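Local coordinates for protein STM4351 (Salmonella enterica, PDB 2Y7I) that binds arginine with high specificity as a periplasmic solute-binding protein, probably delivering it for uptake into the cell, at residues 122-127 / 136-141; 33-38 / 220-225; 55-60 / 64-69. All blocks are in the same frame, centred on the assembly; numbering follows the deposited sequence.

From the N terminus, the chain first passes through helix 31-42, whose residues 33-38 later pair with the last helix. Contact 3 is the first to close. It folds 55-60 back against 64-69 across the last residues of helix 57-62, joining that helix to a strand of the three-stranded parallel sheet. Contact 1 follows in series. It sets helix 122-130 against strand 135-139, an outer strand of this chain's five-stranded sheet. Contact 2 closes last, when 220-225 returns to 33-38, and both other contacts nest inside its long loop. Contacts 1 and 3 meet at one zinc ion, held by D140 and D55. Contacts 1 and 2 lie about 27 Å apart, centre to centre.

Contact 1 (122-127 / 136-141); sequences THQRYL and PVAYDS. With ZN (zinc ion), chain D; ARG (arginine), chain C; ACT (acetate ion), chain G.
Q124 on the helix and A138 on the strand meet through the amide end of the glutamine. The CB of Q124 does not aim straight at the strand. CG lies anti to the backbone N (chi1 173°), and the chain runs on extended to CD, which carries the amide to the strand. There NE2 of Q124 comes to 3.8 Å from CB of A138. That is plain van der Waals contact, and the polar needs of the amide are met in the loop before the helix. OE1 accepts from G120 N, and NE2 donates to N119 OD1. These two bonds fix the rotation of the amide. One turn further on, L127 places CD1 4.3 Å from CB of P136, where the backbones are nearest.

The start of the helix serves the ligand. T122 N donates to O of the bound arginine at 3.0 Å, with an N-H...O angle of 161°. H123 brings NE2 to 3.6 Å from CA of the same arginine, and D160 and Y187 bind the two ring nitrogens. OG1 of T122 lies over the centre of the H123 ring, 3.6 Å above its plane. Past the strand, D140 OD2 binds at 1.9 Å a zinc ion that D55 also binds.

The contact belongs to the beta-alpha-beta unit of strand 114-118, helix 122-130 and strand 135-139. L127 also packs on V115 and L117 of the first strand, and backbone bonds pair V137 and Y139 with that strand. Helix 142-150 covers Y139.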
# COMPACT_ATOMS: atom_id res chain seq x y z
N THR A 122 14.40 -17.72 -7.87
CA THR A 122 13.23 -18.59 -8.06
C THR A 122 13.24 -19.18 -9.46
O THR A 122 12.92 -20.36 -9.65
CB THR A 122 11.94 -17.76 -7.91
OG1 THR A 122 12.06 -16.58 -8.70
CG2 THR A 122 11.74 -17.34 -6.45
N HIS A 123 13.60 -18.36 -10.43
CA HIS A 123 13.59 -18.77 -11.83
C HIS A 123 14.55 -19.91 -12.09
O HIS A 123 14.23 -20.84 -12.83
CB HIS A 123 13.90 -17.57 -12.73
CG HIS A 123 13.13 -16.35 -12.36
ND1 HIS A 123 11.75 -16.33 -12.35
CD2 HIS A 123 13.54 -15.13 -11.95
CE1 HIS A 123 11.34 -15.13 -11.97
NE2 HIS A 123 12.40 -14.38 -11.71
N GLN A 124 15.73 -19.84 -11.48
CA GLN A 124 16.72 -20.89 -11.62
C GLN A 124 16.18 -22.20 -11.05
O GLN A 124 16.28 -23.24 -11.70
CB GLN A 124 18.02 -20.50 -10.92
CG GLN A 124 19.07 -21.61 -10.88
CD GLN A 124 20.39 -21.13 -10.29
OE1 GLN A 124 20.45 -20.71 -9.12
NE2 GLN A 124 21.46 -21.20 -11.08
N ARG A 125 15.58 -22.13 -9.86
CA ARG A 125 15.07 -23.33 -9.20
C ARG A 125 13.91 -23.93 -10.00
O ARG A 125 13.88 -25.15 -10.24
CB ARG A 125 14.66 -23.04 -7.76
CG ARG A 125 14.43 -24.30 -6.93
CD ARG A 125 14.26 -23.99 -5.44
NE ARG A 125 12.94 -23.44 -5.10
CZ ARG A 125 11.87 -24.16 -4.78
NH1 ARG A 125 11.93 -25.49 -4.78
NH2 ARG A 125 10.73 -23.55 -4.47
N TYR A 126 12.98 -23.08 -10.44
CA TYR A 126 11.87 -23.53 -11.27
C TYR A 126 12.33 -24.27 -12.52
O TYR A 126 11.86 -25.38 -12.77
CB TYR A 126 10.89 -22.40 -11.65
CG TYR A 126 9.85 -22.89 -12.64
CD1 TYR A 126 8.77 -23.67 -12.22
CD2 TYR A 126 10.00 -22.65 -14.00
CE1 TYR A 126 7.84 -24.16 -13.13
CE2 TYR A 126 9.08 -23.14 -14.92
CZ TYR A 126 8.01 -23.90 -14.48
OH TYR A 126 7.11 -24.38 -15.40
N LEU A 127 13.22 -23.65 -13.32
CA LEU A 127 13.67 -24.29 -14.57
C LEU A 127 14.41 -25.59 -14.32
O LEU A 127 14.22 -26.58 -15.05
CB LEU A 127 14.56 -23.38 -15.40
CG LEU A 127 14.06 -22.52 -16.56
CD1 LEU A 127 15.13 -22.56 -17.66
CD2 LEU A 127 12.70 -22.93 -17.15
N PRO A 136 19.47 -24.69 -18.58
CA PRO A 136 19.54 -23.40 -17.92
C PRO A 136 20.98 -22.89 -17.93
O PRO A 136 21.93 -23.66 -17.73
CB PRO A 136 19.07 -23.71 -16.49
CG PRO A 136 19.39 -25.19 -16.29
CD PRO A 136 19.61 -25.82 -17.64
N VAL A 137 21.16 -21.60 -18.22
CA VAL A 137 22.49 -21.02 -18.25
C VAL A 137 22.47 -19.91 -17.21
O VAL A 137 21.69 -18.97 -17.33
CB VAL A 137 22.84 -20.47 -19.65
CG1 VAL A 137 24.29 -19.93 -19.68
CG2 VAL A 137 22.65 -21.54 -20.72
N ALA A 138 23.32 -20.06 -16.20
CA ALA A 138 23.31 -19.18 -15.03
C ALA A 138 24.23 -17.98 -15.25
O ALA A 138 25.35 -18.13 -15.75
CB ALA A 138 23.75 -19.96 -13.79
N TYR A 139 23.75 -16.82 -14.83
CA TYR A 139 24.46 -15.55 -14.91
C TYR A 139 24.36 -14.85 -13.57
O TYR A 139 23.34 -14.98 -12.89
CB TYR A 139 23.80 -14.64 -15.97
CG TYR A 139 23.95 -15.15 -17.38
CD1 TYR A 139 23.02 -16.03 -17.93
CD2 TYR A 139 25.03 -14.75 -18.16
CE1 TYR A 139 23.17 -16.51 -19.23
CE2 TYR A 139 25.19 -15.22 -19.48
CZ TYR A 139 24.25 -16.10 -20.00
OH TYR A 139 24.42 -16.56 -21.28
N ASP A 140 25.38 -14.08 -13.18
CA ASP A 140 25.22 -13.19 -12.03
C ASP A 140 24.66 -11.80 -12.39
O ASP A 140 24.73 -10.86 -11.59
CB ASP A 140 26.52 -13.08 -11.22
CG ASP A 140 26.66 -14.23 -10.24
OD1 ASP A 140 25.92 -15.22 -10.40
OD2 ASP A 140 27.49 -14.16 -9.31
N SER A 141 24.12 -11.67 -13.59
CA SER A 141 23.49 -10.41 -13.99
C SER A 141 22.61 -10.62 -15.21
O SER A 141 23.10 -11.07 -16.25
CB SER A 141 24.56 -9.36 -14.31
OG SER A 141 23.97 -8.19 -14.85
ZN ZN D . 27.53 -15.56 -8.10
N ARG C . 12.13 -12.35 -8.06
CA ARG C . 13.22 -13.33 -8.39
C ARG C . 13.68 -14.03 -7.11
O ARG C . 14.59 -14.85 -7.16
CB ARG C . 14.41 -12.62 -9.07
CG ARG C . 14.98 -11.43 -8.28
CD ARG C . 16.24 -10.86 -8.91
NE ARG C . 16.54 -9.55 -8.32
CZ ARG C . 17.60 -8.79 -8.63
NH1 ARG C . 18.49 -9.19 -9.54
NH2 ARG C . 17.75 -7.63 -8.04
OXT ARG C . 13.16 -13.76 -6.01
C ACT G . 14.25 -20.29 -3.79
O ACT G . 14.57 -19.87 -2.67
OXT ACT G . 13.16 -20.92 -3.86
CH3 ACT G . 15.12 -20.05 -4.99

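Contact 2 (33-38 / 220-225); sequences IDVANA and AQMQEK
This is a nearly antiparallel helix-helix contact in which one methionine does most of the packing. Helix 31-42 meets helix 217-227, the last helix of the chain. The axes of 33-38 and 220-225 approach to 10.7 Å, with 162° between their directions.

M222 spans the gap. CG sits beside the backbone N (chi1 -72°), and the rest of the chain is extended, which carries SD and CE to the other helix. M222 crosses V35 at a slant. SD of M222 lies 3.8 Å from CB of D34 and 4.1 Å from CG2 of V35. CE of M222, the end of the chain, is 3.5 Å from O of D34 and 3.8 Å from CB of A38, one helical turn on. On its own helix, O of D34 takes the hydrogen bond from A38 N.

In this solute-binding fold, the C-terminal helix thus packs beside the helix that follows the first strands of the chain. F31 of helix 31-42 also touches M222.

The polar side of the contact runs through D34. OD2 of D34 accepts from W226 NE1, just past 220-225, and from a water at 2.8 Å. That water in turn accepts from K225 NZ at 2.6 Å. The two charged groups do not touch, and the water bridges them. On helix 217-227, A220, Q223 and E224 pack against the second subunit.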
# COMPACT_ATOMS: atom_id res chain seq x y z
N ILE A 33 14.30 0.97 -4.44
CA ILE A 33 15.06 2.08 -3.87
C ILE A 33 14.11 3.12 -3.27
O ILE A 33 14.36 3.65 -2.19
CB ILE A 33 16.00 2.76 -4.90
CG1 ILE A 33 16.88 1.72 -5.64
CG2 ILE A 33 16.85 3.85 -4.23
CD1 ILE A 33 17.63 0.71 -4.74
N ASP A 34 13.03 3.41 -3.99
CA ASP A 34 12.00 4.34 -3.50
C ASP A 34 11.33 3.82 -2.23
O ASP A 34 11.13 4.58 -1.27
CB ASP A 34 10.96 4.65 -4.58
CG ASP A 34 11.49 5.60 -5.64
OD1 ASP A 34 12.67 5.99 -5.54
OD2 ASP A 34 10.74 5.97 -6.56
N VAL A 35 11.00 2.53 -2.24
CA VAL A 35 10.47 1.86 -1.06
C VAL A 35 11.45 1.94 0.12
O VAL A 35 11.07 2.37 1.21
CB VAL A 35 10.07 0.38 -1.35
CG1 VAL A 35 9.71 -0.36 -0.06
CG2 VAL A 35 8.88 0.32 -2.31
N ALA A 36 12.71 1.54 -0.10
CA ALA A 36 13.70 1.55 0.99
C ALA A 36 13.92 2.97 1.57
O ALA A 36 14.03 3.14 2.79
CB ALA A 36 15.02 0.93 0.53
N ASN A 37 13.99 3.96 0.68
CA ASN A 37 14.15 5.35 1.12
C ASN A 37 12.97 5.81 1.97
O ASN A 37 13.15 6.47 3.00
CB ASN A 37 14.37 6.29 -0.07
CG ASN A 37 15.83 6.34 -0.53
OD1 ASN A 37 16.74 6.44 0.28
ND2 ASN A 37 16.05 6.29 -1.83
N ALA A 38 11.76 5.44 1.56
CA ALA A 38 10.55 5.80 2.30
C ALA A 38 10.54 5.14 3.68
O ALA A 38 10.19 5.77 4.68
CB ALA A 38 9.29 5.43 1.49
N ALA A 220 1.28 4.23 -3.74
CA ALA A 220 0.50 3.99 -4.96
C ALA A 220 1.17 4.67 -6.16
O ALA A 220 1.24 4.10 -7.25
CB ALA A 220 -0.93 4.47 -4.79
N GLN A 221 1.68 5.88 -5.93
CA GLN A 221 2.40 6.62 -6.97
C GLN A 221 3.72 5.96 -7.39
O GLN A 221 4.08 6.00 -8.56
CB GLN A 221 2.62 8.08 -6.55
CG GLN A 221 1.33 8.87 -6.35
CD GLN A 221 1.51 10.09 -5.46
OE1 GLN A 221 2.62 10.38 -4.98
NE2 GLN A 221 0.42 10.82 -5.23
N MET A 222 4.42 5.33 -6.44
CA MET A 222 5.64 4.55 -6.75
C MET A 222 5.35 3.41 -7.72
O MET A 222 6.12 3.15 -8.65
CB MET A 222 6.27 3.98 -5.49
CG MET A 222 6.95 4.99 -4.59
SD MET A 222 7.51 4.15 -3.09
CE MET A 222 7.87 5.54 -2.03
N GLN A 223 4.23 2.72 -7.49
CA GLN A 223 3.81 1.61 -8.35
C GLN A 223 3.43 2.11 -9.74
O GLN A 223 3.84 1.52 -10.75
CB GLN A 223 2.63 0.88 -7.70
CG GLN A 223 3.00 0.09 -6.43
CD GLN A 223 1.79 -0.60 -5.79
OE1 GLN A 223 1.56 -0.48 -4.58
NE2 GLN A 223 1.01 -1.30 -6.60
N GLU A 224 2.66 3.19 -9.78
CA GLU A 224 2.32 3.89 -11.02
C GLU A 224 3.57 4.28 -11.81
O GLU A 224 3.65 4.04 -13.02
CB GLU A 224 1.46 5.12 -10.70
CG GLU A 224 1.20 6.08 -11.86
CD GLU A 224 0.39 7.30 -11.43
OE1 GLU A 224 0.56 7.78 -10.28
OE2 GLU A 224 -0.40 7.79 -12.25
N LYS A 225 4.56 4.86 -11.13
CA LYS A 225 5.79 5.29 -11.79
C LYS A 225 6.56 4.12 -12.41
O LYS A 225 6.96 4.18 -13.58
CB LYS A 225 6.70 6.05 -10.83
CG LYS A 225 8.10 6.28 -11.40
CD LYS A 225 8.90 7.26 -10.59
CE LYS A 225 10.14 7.65 -11.36
NZ LYS A 225 10.91 8.72 -10.66
O HOH W 1 11.76 7.93 -8.31

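Contact 3 (55-60 / 64-69); sequences DSLIPS and KKFDAV. With ZN (zinc ion), chain D; ZN (zinc ion), chain E.
The F66 ring points its CZ end at the helix. O of L57 lies at the ring edge, near the ring plane, 3.7 Å from CE1 of F66. CZ of F66 reaches CB of S60 at 3.5 Å, an oblique approach. CZ also meets CD2 of L57, and the two side chains cross at about a right angle. One face carries CB of K65, offset toward the rim. Beyond the two segments, the ring touches H9 and Q52. Its chi1 of 23° lies away from the usual staggered values, and the ring end lies against L57 and S60.

K65 passes close to S60. CB of K65 is 3.4 Å from O of S60, and CD of K65 runs 3.9 Å from OG of S60. CG is anti to the backbone N (chi1 -176°) and the chain is extended, which takes NZ on to Q52 OE1. The OG of S60 is bonded to the same residue, at Q52 NE2.

A Schellman motif ends helix 57-62 here. K64 has left helical geometry with a positive phi of 69°. K65 N donates to O of S60 at 3.0 Å, the 6→1 bond of the motif and the longer in span of its two bonds back into the last turn. The chain then turns back into strand 68-69, an outer strand of this chain's parallel sheet, beside strand 7-12.

L57 and V69 pack helix on strand, with CD1 of L57 4.1 Å from CG1 of V69. Both are buried.

Zinc ions bind near both ends of the contact. D55 OD2 binds one at 2.1 Å. D67 OD2 binds another at 2.1 Å, together with H9 and a water.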
# COMPACT_ATOMS: atom_id res chain seq x y z
N ASP A 55 22.97 -13.51 -5.97
CA ASP A 55 23.22 -14.76 -5.23
C ASP A 55 24.13 -14.59 -4.01
O ASP A 55 24.25 -15.51 -3.20
CB ASP A 55 23.79 -15.83 -6.16
CG ASP A 55 25.15 -15.47 -6.74
OD1 ASP A 55 25.59 -14.30 -6.61
OD2 ASP A 55 25.79 -16.36 -7.33
N SER A 56 24.78 -13.43 -3.90
CA SER A 56 25.69 -13.17 -2.78
C SER A 56 25.02 -12.38 -1.65
O SER A 56 25.64 -12.14 -0.61
CB SER A 56 26.94 -12.40 -3.25
OG SER A 56 26.62 -11.04 -3.50
N LEU A 57 23.76 -11.99 -1.85
CA LEU A 57 23.10 -11.06 -0.94
C LEU A 57 22.74 -11.70 0.40
O LEU A 57 23.04 -11.13 1.45
CB LEU A 57 21.85 -10.45 -1.58
CG LEU A 57 22.08 -9.41 -2.69
CD1 LEU A 57 20.75 -9.08 -3.34
CD2 LEU A 57 22.77 -8.14 -2.15
N ILE A 58 22.08 -12.85 0.34
CA ILE A 58 21.75 -13.56 1.59
C ILE A 58 23.00 -13.95 2.40
O ILE A 58 23.05 -13.67 3.60
CB ILE A 58 20.76 -14.72 1.36
CG1 ILE A 58 19.35 -14.13 1.17
CG2 ILE A 58 20.76 -15.71 2.54
CD1 ILE A 58 18.35 -15.09 0.57
N PRO A 59 24.02 -14.57 1.76
CA PRO A 59 25.27 -14.86 2.47
C PRO A 59 25.95 -13.65 3.11
O PRO A 59 26.40 -13.74 4.25
CB PRO A 59 26.16 -15.46 1.38
CG PRO A 59 25.22 -16.09 0.44
CD PRO A 59 23.97 -15.24 0.44
N SER A 60 26.01 -12.53 2.39
CA SER A 60 26.60 -11.30 2.93
C SER A 60 25.78 -10.73 4.09
O SER A 60 26.34 -10.23 5.05
CB SER A 60 26.77 -10.25 1.83
OG SER A 60 27.74 -10.65 0.89
N LYS A 64 26.86 -10.24 8.13
CA LYS A 64 26.75 -8.89 8.71
C LYS A 64 27.34 -7.75 7.88
O LYS A 64 27.67 -6.69 8.43
CB LYS A 64 27.34 -8.84 10.13
CG LYS A 64 26.58 -9.64 11.15
CD LYS A 64 26.93 -9.22 12.56
CE LYS A 64 26.19 -10.08 13.56
NZ LYS A 64 26.45 -11.53 13.31
N LYS A 65 27.47 -7.96 6.58
CA LYS A 65 28.01 -6.94 5.68
C LYS A 65 27.05 -5.75 5.53
O LYS A 65 27.47 -4.63 5.26
CB LYS A 65 28.35 -7.55 4.32
CG LYS A 65 29.02 -6.59 3.35
CD LYS A 65 29.20 -7.22 1.98
CE LYS A 65 30.04 -6.32 1.10
NZ LYS A 65 30.17 -6.91 -0.25
N PHE A 66 25.75 -6.01 5.69
CA PHE A 66 24.75 -4.96 5.74
C PHE A 66 23.60 -5.33 6.67
O PHE A 66 23.52 -6.45 7.15
CB PHE A 66 24.26 -4.52 4.34
CG PHE A 66 24.45 -5.56 3.25
CD1 PHE A 66 23.63 -6.68 3.19
CD2 PHE A 66 25.41 -5.37 2.26
CE1 PHE A 66 23.79 -7.62 2.17
CE2 PHE A 66 25.58 -6.30 1.24
CZ PHE A 66 24.77 -7.43 1.19
N ASP A 67 22.72 -4.37 6.92
CA ASP A 67 21.62 -4.54 7.86
C ASP A 67 20.42 -5.23 7.23
O ASP A 67 19.69 -5.95 7.91
CB ASP A 67 21.18 -3.19 8.40
CG ASP A 67 22.30 -2.45 9.06
OD1 ASP A 67 22.88 -3.01 10.02
OD2 ASP A 67 22.64 -1.34 8.60
N ALA A 68 20.21 -5.00 5.94
CA ALA A 68 19.01 -5.46 5.27
C ALA A 68 19.26 -5.65 3.78
O ALA A 68 20.23 -5.13 3.23
CB ALA A 68 17.85 -4.48 5.50
N VAL A 69 18.39 -6.43 3.15
CA VAL A 69 18.47 -6.68 1.71
C VAL A 69 17.12 -6.34 1.11
O VAL A 69 16.08 -6.76 1.64
CB VAL A 69 18.85 -8.16 1.41
CG1 VAL A 69 18.50 -8.56 -0.01
CG2 VAL A 69 20.34 -8.39 1.66
ZN ZN D . 27.53 -15.56 -8.10
ZN ZN E . 24.56 -0.83 9.12
O HOH W 2 25.83 -2.44 8.45